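Local structure of DNA processing protein DprA (Streptococcus pneumoniae, 3UQZ) at residues Gln69-Phe74 with Gly168-Tyr173. The protein binds single-stranded DNA cooperatively, shields it from nucleases and helps load the RecA recombinase onto it during natural transformation. Sequence-based numbering, arbitrary orientation.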
loop_
_atom_site.group_PDB
_atom_site.type_symbol
_atom_site.label_atom_id
_atom_site.label_comp_id
_atom_site.label_asym_id
_atom_site.label_seq_id
_atom_site.Cartn_x
_atom_site.Cartn_y
_atom_site.Cartn_z
ATOM N N GLN A 69 4.284 21.151 -42.429
ATOM C CA GLN A 69 4.776 22.427 -41.908
ATOM C C GLN A 69 3.797 23.231 -41.038
ATOM O O GLN A 69 4.230 24.179 -40.374
ATOM C CB GLN A 69 5.405 23.271 -43.029
ATOM C CG GLN A 69 6.757 22.718 -43.484
ATOM C CD GLN A 69 7.314 23.406 -44.697
ATOM O OE1 GLN A 69 6.588 23.792 -45.619
ATOM N NE2 GLN A 69 8.631 23.518 -44.752
ATOM N N LYS A 70 2.501 22.819 -40.990
ATOM C CA LYS A 70 1.457 23.478 -40.184
ATOM C C LYS A 70 1.866 23.630 -38.712
ATOM O O LYS A 70 1.656 24.689 -38.136
ATOM C CB LYS A 70 0.101 22.761 -40.311
ATOM C CG LYS A 70 -1.060 23.628 -39.871
ATOM C CD LYS A 70 -2.328 22.848 -39.604
ATOM C CE LYS A 70 -3.503 23.792 -39.528
ATOM N NZ LYS A 70 -4.777 23.077 -39.288
ATOM N N PHE A 71 2.468 22.585 -38.124
ATOM C CA PHE A 71 2.983 22.599 -36.754
ATOM C C PHE A 71 4.446 22.155 -36.789
ATOM O O PHE A 71 4.768 21.235 -37.560
ATOM C CB PHE A 71 2.161 21.678 -35.819
ATOM C CG PHE A 71 0.726 22.103 -35.616
ATOM C CD1 PHE A 71 0.411 23.189 -34.804
ATOM C CD2 PHE A 71 -0.313 21.429 -36.247
ATOM C CE1 PHE A 71 -0.916 23.594 -34.636
ATOM C CE2 PHE A 71 -1.639 21.828 -36.064
ATOM C CZ PHE A 71 -1.932 22.898 -35.250
ATOM N N PRO A 72 5.341 22.764 -35.959
ATOM C CA PRO A 72 6.753 22.333 -35.958
ATOM C C PRO A 72 6.922 20.894 -35.468
ATOM O O PRO A 72 5.973 20.299 -34.949
ATOM C CB PRO A 72 7.443 23.347 -35.027
ATOM C CG PRO A 72 6.367 23.853 -34.160
ATOM C CD PRO A 72 5.113 23.847 -34.978
ATOM N N SER A 73 8.127 20.327 -35.652
ATOM C CA SER A 73 8.403 18.948 -35.272
ATOM C C SER A 73 9.874 18.711 -34.981
ATOM O O SER A 73 10.706 19.596 -35.184
ATOM C CB SER A 73 7.926 17.996 -36.373
ATOM O OG SER A 73 8.469 18.327 -37.642
ATOM N N PHE A 74 10.177 17.513 -34.466
ATOM C CA PHE A 74 11.512 16.990 -34.188
ATOM C C PHE A 74 11.442 15.471 -34.260
ATOM O O PHE A 74 10.381 14.892 -34.000
ATOM C CB PHE A 74 12.091 17.492 -32.848
ATOM C CG PHE A 74 11.420 16.998 -31.583
ATOM C CD1 PHE A 74 11.908 15.881 -30.907
ATOM C CD2 PHE A 74 10.308 17.660 -31.056
ATOM C CE1 PHE A 74 11.275 15.406 -29.753
ATOM C CE2 PHE A 74 9.681 17.187 -29.896
ATOM C CZ PHE A 74 10.173 16.068 -29.250
ATOM N N GLY A 168 -4.641 15.405 -33.460
ATOM C CA GLY A 168 -3.820 16.413 -34.114
ATOM C C GLY A 168 -3.785 17.633 -33.211
ATOM O O GLY A 168 -4.680 17.795 -32.359
ATOM N N LEU A 169 -2.758 18.501 -33.373
ATOM C CA LEU A 169 -2.583 19.703 -32.546
ATOM C C LEU A 169 -3.672 20.792 -32.730
ATOM O O LEU A 169 -3.711 21.758 -31.961
ATOM C CB LEU A 169 -1.151 20.275 -32.666
ATOM C CG LEU A 169 -0.020 19.384 -32.120
ATOM C CD1 LEU A 169 1.278 19.760 -32.707
ATOM C CD2 LEU A 169 0.072 19.435 -30.600
ATOM N N ASP A 170 -4.570 20.607 -33.720
ATOM C CA ASP A 170 -5.693 21.501 -34.047
ATOM C C ASP A 170 -7.034 20.840 -33.691
ATOM O O ASP A 170 -8.107 21.355 -34.044
ATOM C CB ASP A 170 -5.661 21.904 -35.543
ATOM C CG ASP A 170 -5.477 20.777 -36.558
ATOM O OD1 ASP A 170 -5.392 19.592 -36.140
ATOM O OD2 ASP A 170 -5.366 21.081 -37.759
ATOM N N VAL A 171 -6.953 19.678 -33.004
ATOM C CA VAL A 171 -8.088 18.867 -32.555
ATOM C C VAL A 171 -8.066 18.808 -31.016
ATOM O O VAL A 171 -6.995 18.747 -30.407
ATOM C CB VAL A 171 -8.107 17.466 -33.231
ATOM C CG1 VAL A 171 -9.255 16.597 -32.714
ATOM C CG2 VAL A 171 -8.163 17.589 -34.753
ATOM N N PHE A 172 -9.248 18.847 -30.390
ATOM C CA PHE A 172 -9.326 18.890 -28.945
ATOM C C PHE A 172 -10.103 17.733 -28.344
ATOM O O PHE A 172 -11.290 17.587 -28.629
ATOM C CB PHE A 172 -9.848 20.276 -28.493
ATOM C CG PHE A 172 -9.034 21.425 -29.058
ATOM C CD1 PHE A 172 -7.891 21.879 -28.405
ATOM C CD2 PHE A 172 -9.367 22.001 -30.281
ATOM C CE1 PHE A 172 -7.108 22.894 -28.955
ATOM C CE2 PHE A 172 -8.577 23.011 -30.834
ATOM C CZ PHE A 172 -7.458 23.458 -30.163
ATOM N N TYR A 173 -9.430 16.878 -27.548
ATOM C CA TYR A 173 -10.096 15.762 -26.876
ATOM C C TYR A 173 -9.640 15.593 -25.424
ATOM O O TYR A 173 -8.454 15.377 -25.191
ATOM C CB TYR A 173 -10.013 14.438 -27.662
ATOM C CG TYR A 173 -10.784 13.308 -27.004
ATOM C CD1 TYR A 173 -12.132 13.098 -27.282
ATOM C CD2 TYR A 173 -10.167 12.457 -26.089
ATOM C CE1 TYR A 173 -12.845 12.068 -26.674
ATOM C CE2 TYR A 173 -10.874 11.431 -25.465
ATOM C CZ TYR A 173 -12.215 11.241 -25.760
ATOM O OH TYR A 173 -12.917 10.225 -25.157
#
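Phe-71 lays one face of its ring on Leu-169, a CH-pi contact that sets a type I beta turn, Gly-168 to Val-171, against the lead-in to edge strand 73-75 of the Rossmann-fold sheet. The turn belongs to the loop between strand 161-164 and helix 178-187 and is closed by the bond from Val-171 N to Gly-168 O, 3.0 Å. The evidence for face packing is direct: Leu-169 CB stands 3.6 Å from the centroid of the Phe-71 ring and only 4° off its normal, so all six ring carbons lie at nearly equal range from it. Farther back along the aromatic side chain, Leu-169 CD1 reaches Phe-71 CB at 3.8 Å, the two side chains running past each other in opposite senses. Leu-169 also packs on Val-190 and Ser-192 of strand 189-192, while Phe-71 touches Lys-98 of strand 94-99, which links the pair to the sheet. At the far end of the ring Asp-170 CB approaches in plane, 3.9 Å from Phe-71 CZ. The two carboxylate oxygens of Asp-170 are engaged differently: OD1 accepts a hydrogen bond from Gly-197 N, and OD2 faces Lys-70. With CG anti to the backbone N (chi1 -162°) and the chain extended beyond it, Lys-70 runs out to meet the acid roughly at right angles. The resulting salt bridge joins Lys-70 NZ to the anti lone pair of Asp-170 OD2 at 2.6 Å.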